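PDB 6LUP: MHC class I protein from Ginglymostoma cirratum, which probably presents peptides at the cell surface to T cells, as classical MHC class I molecules of other vertebrates do. Local coordinates for residues 193-207 with 229-242. Residues are numbered along the deposited sequence; the frame is centred on the assembly and turned at random.
Sequences KQLSCVATGFYPHSI and NHDGSYQIHRSTEF
The N-H of C197 donates to R238 O at 2.7 Å, and R238 N returns a bond to C197 O at 2.8 Å, so the two residues form a hydrogen-bonded antiparallel pair. L195 with T240 and A199 with I236 repeat the pattern. A G1 beta bulge interrupts the ladder: G201 and F202 both face Y234, and G201 takes the positive phi (73°) that glycine accepts readily. Within it, Y234 N donates to F202 O at 2.8 Å, whereas the return bond from F202 N to Y234 O is weak. Strands 194-202 and 234-241 are the central pair of the four-stranded sheet of the C1-set domain, the membrane-proximal alpha3 domain of a class I heavy chain, and the C197-C252 disulfide ties this sheet to the other. A199, F202 and I236 form the apolar centre of the face turned toward that second sheet, while R238 sends its NE to V209 O. The F202 ring has Y234 O over one face and I207 CD1 over the other; its CG lies between backbone N and carbonyl carbon (chi1 58°), which turns the ring back over the neighbouring strand. In CH-pi contacts, H205 CB stands over the Y234 ring, 3.4 Å from its centroid, and L195 CD1 over the F242 ring, 3.6 Å from its centroid. On the other face, V198 CG2 makes a like contact with the H237 imidazole, whose ND1 hydrogen-bonds an aromatic side chain of another chain, probably beta2-microglobulin; short hydroxyl side chains at S196 and T200, also bonded to it, let that chain come close.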
ATOM      1  N   LYS A 193      19.692  10.038 -24.810  1.00 92.75           N
ATOM      2  CA  LYS A 193      19.510   8.646 -25.210  1.00 92.14           C
ATOM      3  C   LYS A 193      18.036   8.233 -25.121  1.00 88.82           C
ATOM      4  O   LYS A 193      17.535   7.518 -25.989  1.00 89.35           O
ATOM      5  CB  LYS A 193      20.393   7.734 -24.342  1.00 94.95           C
ATOM      6  CG  LYS A 193      20.296   6.241 -24.632  1.00 97.58           C
ATOM      7  CD  LYS A 193      21.414   5.473 -23.938  1.00 99.94           C
ATOM      8  CE  LYS A 193      21.139   3.973 -23.891  1.00100.32           C
ATOM      9  NZ  LYS A 193      20.202   3.588 -22.794  1.00 98.72           N
ATOM     10  N   GLN A 194      17.351   8.687 -24.072  1.00 84.62           N
ATOM     11  CA  GLN A 194      15.961   8.297 -23.828  1.00 79.64           C
ATOM     12  C   GLN A 194      15.044   9.492 -23.592  1.00 76.31           C
ATOM     13  O   GLN A 194      15.485  10.554 -23.145  1.00 76.33           O
ATOM     14  CB  GLN A 194      15.871   7.317 -22.653  1.00 79.54           C
ATOM     15  CG  GLN A 194      16.783   6.109 -22.790  1.00 82.13           C
ATOM     16  CD  GLN A 194      16.283   4.895 -22.037  1.00 82.91           C
ATOM     17  OE1 GLN A 194      15.097   4.561 -22.083  1.00 82.79           O
ATOM     18  NE2 GLN A 194      17.192   4.212 -21.348  1.00 84.16           N
ATOM     19  N   LEU A 195      13.766   9.309 -23.909  1.00 73.17           N
ATOM     20  CA  LEU A 195      12.757  10.337 -23.695  1.00 70.77           C
ATOM     21  C   LEU A 195      11.805   9.865 -22.604  1.00 67.84           C
ATOM     22  O   LEU A 195      11.160   8.826 -22.750  1.00 67.58           O
ATOM     23  CB  LEU A 195      12.000  10.608 -24.994  1.00 71.59           C
ATOM     24  CG  LEU A 195      11.488  12.030 -25.236  1.00 72.83           C
ATOM     25  CD1 LEU A 195      12.639  12.994 -25.492  1.00 73.70           C
ATOM     26  CD2 LEU A 195      10.528  12.038 -26.415  1.00 72.89           C
ATOM     27  N   SER A 196      11.723  10.620 -21.511  1.00 65.26           N
ATOM     28  CA  SER A 196      10.998  10.156 -20.329  1.00 62.57           C
ATOM     29  C   SER A 196       9.828  11.037 -19.915  1.00 60.55           C
ATOM     30  O   SER A 196       9.977  12.243 -19.695  1.00 60.41           O
ATOM     31  CB  SER A 196      11.951   9.970 -19.148  1.00 63.03           C
ATOM     32  OG  SER A 196      11.342   9.206 -18.122  1.00 62.47           O
ATOM     33  N   CYS A 197       8.662  10.408 -19.811  1.00 58.68           N
ATOM     34  CA  CYS A 197       7.475  11.061 -19.290  1.00 57.33           C
ATOM     35  C   CYS A 197       7.299  10.710 -17.820  1.00 55.52           C
ATOM     36  O   CYS A 197       7.071   9.546 -17.472  1.00 53.67           O
ATOM     37  CB  CYS A 197       6.231  10.664 -20.080  1.00 57.95           C
ATOM     38  SG  CYS A 197       4.859  11.799 -19.795  1.00 58.68           S
ATOM     39  N   VAL A 198       7.424  11.726 -16.970  1.00 54.62           N
ATOM     40  CA  VAL A 198       7.319  11.552 -15.524  1.00 53.48           C
ATOM     41  C   VAL A 198       6.145  12.338 -14.934  1.00 51.95           C
ATOM     42  O   VAL A 198       6.084  13.568 -15.033  1.00 52.18           O
ATOM     43  CB  VAL A 198       8.657  11.858 -14.791  1.00 54.51           C
ATOM     44  CG1 VAL A 198       9.346  13.085 -15.368  1.00 55.60           C
ATOM     45  CG2 VAL A 198       8.445  11.998 -13.287  1.00 54.14           C
ATOM     46  N   ALA A 199       5.208  11.599 -14.347  1.00 50.28           N
ATOM     47  CA  ALA A 199       4.076  12.180 -13.632  1.00 48.80           C
ATOM     48  C   ALA A 199       4.283  11.984 -12.142  1.00 47.73           C
ATOM     49  O   ALA A 199       4.604  10.884 -11.691  1.00 47.03           O
ATOM     50  CB  ALA A 199       2.771  11.543 -14.079  1.00 47.97           C
ATOM     51  N   THR A 200       4.108  13.061 -11.386  1.00 47.77           N
ATOM     52  CA  THR A 200       4.330  13.029  -9.944  1.00 47.28           C
ATOM     53  C   THR A 200       3.287  13.860  -9.197  1.00 46.79           C
ATOM     54  O   THR A 200       2.630  14.726  -9.783  1.00 46.76           O
ATOM     55  CB  THR A 200       5.763  13.491  -9.590  1.00 48.00           C
ATOM     56  OG1 THR A 200       6.092  13.077  -8.257  1.00 48.09           O
ATOM     57  CG2 THR A 200       5.910  15.007  -9.724  1.00 48.57           C
ATOM     58  N   GLY A 201       3.135  13.573  -7.906  1.00 46.51           N
ATOM     59  CA  GLY A 201       2.233  14.320  -7.029  1.00 45.95           C
ATOM     60  C   GLY A 201       0.746  14.073  -7.233  1.00 45.15           C
ATOM     61  O   GLY A 201      -0.078  14.905  -6.847  1.00 45.66           O
ATOM     62  N   PHE A 202       0.397  12.933  -7.825  1.00 43.76           N
ATOM     63  CA  PHE A 202      -1.008  12.621  -8.090  1.00 42.67           C
ATOM     64  C   PHE A 202      -1.638  11.683  -7.067  1.00 41.65           C
ATOM     65  O   PHE A 202      -0.958  10.858  -6.454  1.00 40.95           O
ATOM     66  CB  PHE A 202      -1.214  12.092  -9.516  1.00 42.35           C
ATOM     67  CG  PHE A 202      -0.420  10.856  -9.846  1.00 42.19           C
ATOM     68  CD1 PHE A 202      -0.925   9.587  -9.568  1.00 41.67           C
ATOM     69  CD2 PHE A 202       0.822  10.955 -10.477  1.00 42.62           C
ATOM     70  CE1 PHE A 202      -0.201   8.445  -9.890  1.00 41.63           C
ATOM     71  CE2 PHE A 202       1.550   9.816 -10.802  1.00 42.14           C
ATOM     72  CZ  PHE A 202       1.040   8.560 -10.506  1.00 41.77           C
ATOM     73  N   TYR A 203      -2.946  11.841  -6.885  1.00 41.71           N
ATOM     74  CA  TYR A 203      -3.751  10.992  -6.009  1.00 41.19           C
ATOM     75  C   TYR A 203      -5.158  10.896  -6.604  1.00 41.38           C
ATOM     76  O   TYR A 203      -5.713  11.915  -7.018  1.00 42.18           O
ATOM     77  CB  TYR A 203      -3.815  11.564  -4.580  1.00 41.03           C
ATOM     78  CG  TYR A 203      -4.807  10.830  -3.716  1.00 40.42           C
ATOM     79  CD1 TYR A 203      -6.166  11.153  -3.758  1.00 40.43           C
ATOM     80  CD2 TYR A 203      -4.396   9.784  -2.894  1.00 39.74           C
ATOM     81  CE1 TYR A 203      -7.087  10.459  -3.000  1.00 40.32           C
ATOM     82  CE2 TYR A 203      -5.309   9.088  -2.126  1.00 39.45           C
ATOM     83  CZ  TYR A 203      -6.651   9.426  -2.185  1.00 39.89           C
ATOM     84  OH  TYR A 203      -7.556   8.732  -1.425  1.00 39.81           O
ATOM     85  N   PRO A 204      -5.755   9.684  -6.632  1.00 41.04           N
ATOM     86  CA  PRO A 204      -5.255   8.392  -6.148  1.00 40.63           C
ATOM     87  C   PRO A 204      -4.235   7.752  -7.097  1.00 41.08           C
ATOM     88  O   PRO A 204      -3.893   8.346  -8.118  1.00 41.45           O
ATOM     89  CB  PRO A 204      -6.525   7.541  -6.052  1.00 40.29           C
ATOM     90  CG  PRO A 204      -7.429   8.101  -7.093  1.00 40.83           C
ATOM     91  CD  PRO A 204      -7.134   9.574  -7.153  1.00 41.31           C
ATOM     92  N   HIS A 205      -3.768   6.554  -6.756  1.00 41.36           N
ATOM     93  CA  HIS A 205      -2.621   5.929  -7.426  1.00 42.23           C
ATOM     94  C   HIS A 205      -2.879   5.543  -8.887  1.00 43.03           C
ATOM     95  O   HIS A 205      -1.965   5.591  -9.715  1.00 43.19           O
ATOM     96  CB  HIS A 205      -2.150   4.701  -6.638  1.00 42.08           C
ATOM     97  CG  HIS A 205      -2.911   3.453  -6.958  1.00 42.52           C
ATOM     98  ND1 HIS A 205      -2.423   2.485  -7.810  1.00 43.32           N
ATOM     99  CD2 HIS A 205      -4.136   3.030  -6.568  1.00 42.34           C
ATOM    100  CE1 HIS A 205      -3.311   1.513  -7.922  1.00 43.36           C
ATOM    101  NE2 HIS A 205      -4.359   1.819  -7.177  1.00 42.97           N
ATOM    102  N   SER A 206      -4.120   5.160  -9.180  1.00 43.73           N
ATOM    103  CA  SER A 206      -4.520   4.659 -10.497  1.00 45.21           C
ATOM    104  C   SER A 206      -4.277   5.695 -11.600  1.00 45.89           C
ATOM    105  O   SER A 206      -4.721   6.838 -11.489  1.00 46.06           O
ATOM    106  CB  SER A 206      -5.995   4.252 -10.458  1.00 46.06           C
ATOM    107  OG  SER A 206      -6.328   3.398 -11.535  1.00 47.86           O
ATOM    108  N   ILE A 207      -3.568   5.292 -12.655  1.00 46.07           N
ATOM    109  CA  ILE A 207      -3.184   6.220 -13.724  1.00 46.80           C
ATOM    110  C   ILE A 207      -2.892   5.532 -15.066  1.00 48.40           C
ATOM    111  O   ILE A 207      -2.403   4.400 -15.110  1.00 48.14           O
ATOM    112  CB  ILE A 207      -1.982   7.107 -13.291  1.00 46.16           C
ATOM    113  CG1 ILE A 207      -1.822   8.316 -14.220  1.00 46.13           C
ATOM    114  CG2 ILE A 207      -0.700   6.287 -13.177  1.00 45.50           C
ATOM    115  CD1 ILE A 207      -0.879   9.381 -13.698  1.00 45.95           C
ATOM    116  N   ASN A 229       5.054   8.434  -3.245  1.00 42.75           N
ATOM    117  CA  ASN A 229       5.882   9.531  -2.775  1.00 43.71           C
ATOM    118  C   ASN A 229       5.889   9.550  -1.245  1.00 43.91           C
ATOM    119  O   ASN A 229       5.565   8.547  -0.610  1.00 43.60           O
ATOM    120  CB  ASN A 229       5.394  10.861  -3.354  1.00 44.28           C
ATOM    121  CG  ASN A 229       5.741  11.020  -4.825  1.00 44.63           C
ATOM    122  OD1 ASN A 229       4.911  11.436  -5.627  1.00 44.72           O
ATOM    123  ND2 ASN A 229       6.974  10.689  -5.181  1.00 45.01           N
ATOM    124  N   HIS A 230       6.274  10.680  -0.658  1.00 44.81           N
ATOM    125  CA  HIS A 230       6.362  10.804   0.798  1.00 45.26           C
ATOM    126  C   HIS A 230       5.090  11.357   1.460  1.00 44.73           C
ATOM    127  O   HIS A 230       4.939  11.277   2.677  1.00 44.68           O
ATOM    128  CB  HIS A 230       7.551  11.691   1.164  1.00 46.94           C
ATOM    129  CG  HIS A 230       7.362  13.131   0.797  1.00 47.92           C
ATOM    130  ND1 HIS A 230       7.075  13.538  -0.488  1.00 47.85           N
ATOM    131  CD2 HIS A 230       7.414  14.256   1.546  1.00 48.73           C
ATOM    132  CE1 HIS A 230       6.957  14.853  -0.515  1.00 48.68           C
ATOM    133  NE2 HIS A 230       7.158  15.313   0.707  1.00 49.38           N
ATOM    134  N   ASP A 231       4.181  11.905   0.660  1.00 44.31           N
ATOM    135  CA  ASP A 231       3.081  12.717   1.180  1.00 44.10           C
ATOM    136  C   ASP A 231       1.703  12.187   0.799  1.00 42.93           C
ATOM    137  O   ASP A 231       0.752  12.960   0.663  1.00 42.88           O
ATOM    138  CB  ASP A 231       3.227  14.157   0.672  1.00 45.34           C
ATOM    139  CG  ASP A 231       3.263  14.246  -0.858  1.00 45.86           C
ATOM    140  OD1 ASP A 231       3.161  13.202  -1.544  1.00 44.92           O
ATOM    141  OD2 ASP A 231       3.397  15.371  -1.378  1.00 47.12           O
ATOM    142  N   GLY A 232       1.599  10.875   0.609  1.00 42.05           N
ATOM    143  CA  GLY A 232       0.338  10.264   0.206  1.00 41.13           C
ATOM    144  C   GLY A 232       0.072  10.301  -1.291  1.00 41.27           C
ATOM    145  O   GLY A 232      -0.887   9.691  -1.767  1.00 40.70           O
ATOM    146  N   SER A 233       0.908  11.013  -2.042  1.00 42.18           N
ATOM    147  CA  SER A 233       0.768  11.058  -3.500  1.00 42.35           C
ATOM    148  C   SER A 233       1.616   9.974  -4.171  1.00 42.13           C
ATOM    149  O   SER A 233       2.371   9.264  -3.502  1.00 41.85           O
ATOM    150  CB  SER A 233       1.113  12.449  -4.044  1.00 43.28           C
ATOM    151  OG  SER A 233       2.506  12.699  -3.980  1.00 44.08           O
ATOM    152  N   TYR A 234       1.478   9.847  -5.490  1.00 42.35           N
ATOM    153  CA  TYR A 234       2.177   8.811  -6.251  1.00 42.25           C
ATOM    154  C   TYR A 234       2.930   9.387  -7.447  1.00 43.22           C
ATOM    155  O   TYR A 234       2.708  10.534  -7.838  1.00 43.51           O
ATOM    156  CB  TYR A 234       1.187   7.727  -6.699  1.00 41.48           C
ATOM    157  CG  TYR A 234       0.437   7.099  -5.546  1.00 41.02           C
ATOM    158  CD1 TYR A 234      -0.721   7.695  -5.036  1.00 40.76           C
ATOM    159  CD2 TYR A 234       0.899   5.930  -4.942  1.00 40.76           C
ATOM    160  CE1 TYR A 234      -1.402   7.140  -3.968  1.00 40.65           C
ATOM    161  CE2 TYR A 234       0.220   5.364  -3.871  1.00 40.75           C
ATOM    162  CZ  TYR A 234      -0.929   5.974  -3.389  1.00 40.58           C
ATOM    163  OH  TYR A 234      -1.613   5.426  -2.329  1.00 40.37           O
ATOM    164  N   GLN A 235       3.827   8.585  -8.012  1.00 44.02           N
ATOM    165  CA  GLN A 235       4.596   8.972  -9.192  1.00 45.00           C
ATOM    166  C   GLN A 235       4.803   7.791 -10.138  1.00 45.59           C
ATOM    167  O   GLN A 235       4.690   6.629  -9.736  1.00 45.33           O
ATOM    168  CB  GLN A 235       5.949   9.588  -8.800  1.00 45.77           C
ATOM    169  CG  GLN A 235       6.917   8.624  -8.130  1.00 46.15           C
ATOM    170  CD  GLN A 235       8.338   9.155  -8.080  1.00 47.38           C
ATOM    171  OE1 GLN A 235       8.649  10.072  -7.318  1.00 48.25           O
ATOM    172  NE2 GLN A 235       9.209   8.570  -8.885  1.00 47.46           N
ATOM    173  N   ILE A 236       5.098   8.102 -11.398  1.00 46.44           N
ATOM    174  CA  ILE A 236       5.397   7.087 -12.403  1.00 47.08           C
ATOM    175  C   ILE A 236       6.291   7.663 -13.499  1.00 48.52           C
ATOM    176  O   ILE A 236       6.150   8.828 -13.888  1.00 48.79           O
ATOM    177  CB  ILE A 236       4.109   6.460 -13.003  1.00 46.49           C
ATOM    178  CG1 ILE A 236       4.463   5.318 -13.969  1.00 46.62           C
ATOM    179  CG2 ILE A 236       3.217   7.521 -13.643  1.00 45.88           C
ATOM    180  CD1 ILE A 236       3.294   4.432 -14.352  1.00 46.63           C
ATOM    181  N   HIS A 237       7.224   6.838 -13.968  1.00 49.57           N
ATOM    182  CA  HIS A 237       8.100   7.194 -15.075  1.00 50.77           C
ATOM    183  C   HIS A 237       7.853   6.226 -16.218  1.00 51.29           C
ATOM    184  O   HIS A 237       7.989   5.014 -16.044  1.00 50.98           O
ATOM    185  CB  HIS A 237       9.570   7.113 -14.654  1.00 51.75           C
ATOM    186  CG  HIS A 237       9.971   8.123 -13.623  1.00 52.46           C
ATOM    187  ND1 HIS A 237      10.957   9.060 -13.847  1.00 53.88           N
ATOM    188  CD2 HIS A 237       9.529   8.337 -12.361  1.00 51.93           C
ATOM    189  CE1 HIS A 237      11.106   9.807 -12.768  1.00 53.65           C
ATOM    190  NE2 HIS A 237      10.249   9.392 -11.853  1.00 52.51           N
ATOM    191  N   ARG A 238       7.464   6.755 -17.374  1.00 52.41           N
ATOM    192  CA  ARG A 238       7.460   5.965 -18.603  1.00 54.25           C
ATOM    193  C   ARG A 238       8.416   6.561 -19.629  1.00 55.85           C
ATOM    194  O   ARG A 238       8.288   7.725 -20.015  1.00 55.86           O
ATOM    195  CB  ARG A 238       6.059   5.806 -19.197  1.00 53.65           C
ATOM    196  CG  ARG A 238       6.014   4.719 -20.262  1.00 54.14           C
ATOM    197  CD  ARG A 238       4.641   4.529 -20.882  1.00 53.93           C
ATOM    198  NE  ARG A 238       3.685   3.912 -19.967  1.00 53.61           N
ATOM    199  CZ  ARG A 238       3.657   2.619 -19.645  1.00 53.84           C
ATOM    200  NH1 ARG A 238       4.545   1.775 -20.148  1.00 54.53           N
ATOM    201  NH2 ARG A 238       2.733   2.172 -18.808  1.00 53.46           N
ATOM    202  N   SER A 239       9.375   5.749 -20.061  1.00 58.19           N
ATOM    203  CA  SER A 239      10.409   6.196 -20.989  1.00 60.93           C
ATOM    204  C   SER A 239      10.585   5.253 -22.174  1.00 63.12           C
ATOM    205  O   SER A 239      10.397   4.036 -22.062  1.00 62.72           O
ATOM    206  CB  SER A 239      11.743   6.371 -20.262  1.00 61.04           C
ATOM    207  OG  SER A 239      12.127   5.166 -19.625  1.00 61.64           O
ATOM    208  N   THR A 240      10.951   5.837 -23.310  1.00 66.20           N
ATOM    209  CA  THR A 240      11.218   5.077 -24.521  1.00 69.42           C
ATOM    210  C   THR A 240      12.578   5.450 -25.103  1.00 72.37           C
ATOM    211  O   THR A 240      13.168   6.466 -24.720  1.00 71.16           O
ATOM    212  CB  THR A 240      10.105   5.275 -25.576  1.00 69.48           C
ATOM    213  OG1 THR A 240      10.221   4.264 -26.585  1.00 71.06           O
ATOM    214  CG2 THR A 240      10.176   6.666 -26.221  1.00 68.73           C
ATOM    215  N   GLU A 241      13.065   4.615 -26.021  1.00 77.21           N
ATOM    216  CA  GLU A 241      14.315   4.867 -26.734  1.00 81.59           C
ATOM    217  C   GLU A 241      14.204   6.088 -27.646  1.00 81.72           C
ATOM    218  O   GLU A 241      13.146   6.355 -28.222  1.00 81.03           O
ATOM    219  CB  GLU A 241      14.744   3.633 -27.530  1.00 85.77           C
ATOM    220  CG  GLU A 241      15.287   2.495 -26.673  1.00 89.67           C
ATOM    221  CD  GLU A 241      16.737   2.693 -26.247  1.00 93.15           C
ATOM    222  OE1 GLU A 241      17.430   1.674 -26.042  1.00 95.63           O
ATOM    223  OE2 GLU A 241      17.192   3.853 -26.115  1.00 94.46           O
ATOM    224  N   PHE A 242      15.274   6.858 -27.799  1.00 83.43           N
ATOM    225  CA  PHE A 242      15.198   8.149 -28.520  1.00 83.98           C
ATOM    226  C   PHE A 242      16.282   8.564 -29.582  1.00 84.55           C
ATOM    227  O   PHE A 242      17.428   8.192 -29.441  1.00 84.92           O
ATOM    228  CB  PHE A 242      15.170   9.175 -27.380  1.00 83.43           C
ATOM    229  CG  PHE A 242      14.921  10.564 -27.807  1.00 83.62           C
ATOM    230  CD1 PHE A 242      13.878  10.854 -28.621  1.00 83.50           C
ATOM    231  CD2 PHE A 242      15.746  11.561 -27.399  1.00 84.32           C
ATOM    232  CE1 PHE A 242      13.670  12.128 -29.044  1.00 85.08           C
ATOM    233  CE2 PHE A 242      15.542  12.844 -27.802  1.00 85.50           C
ATOM    234  CZ  PHE A 242      14.495  13.133 -28.620  1.00 85.64           C
TER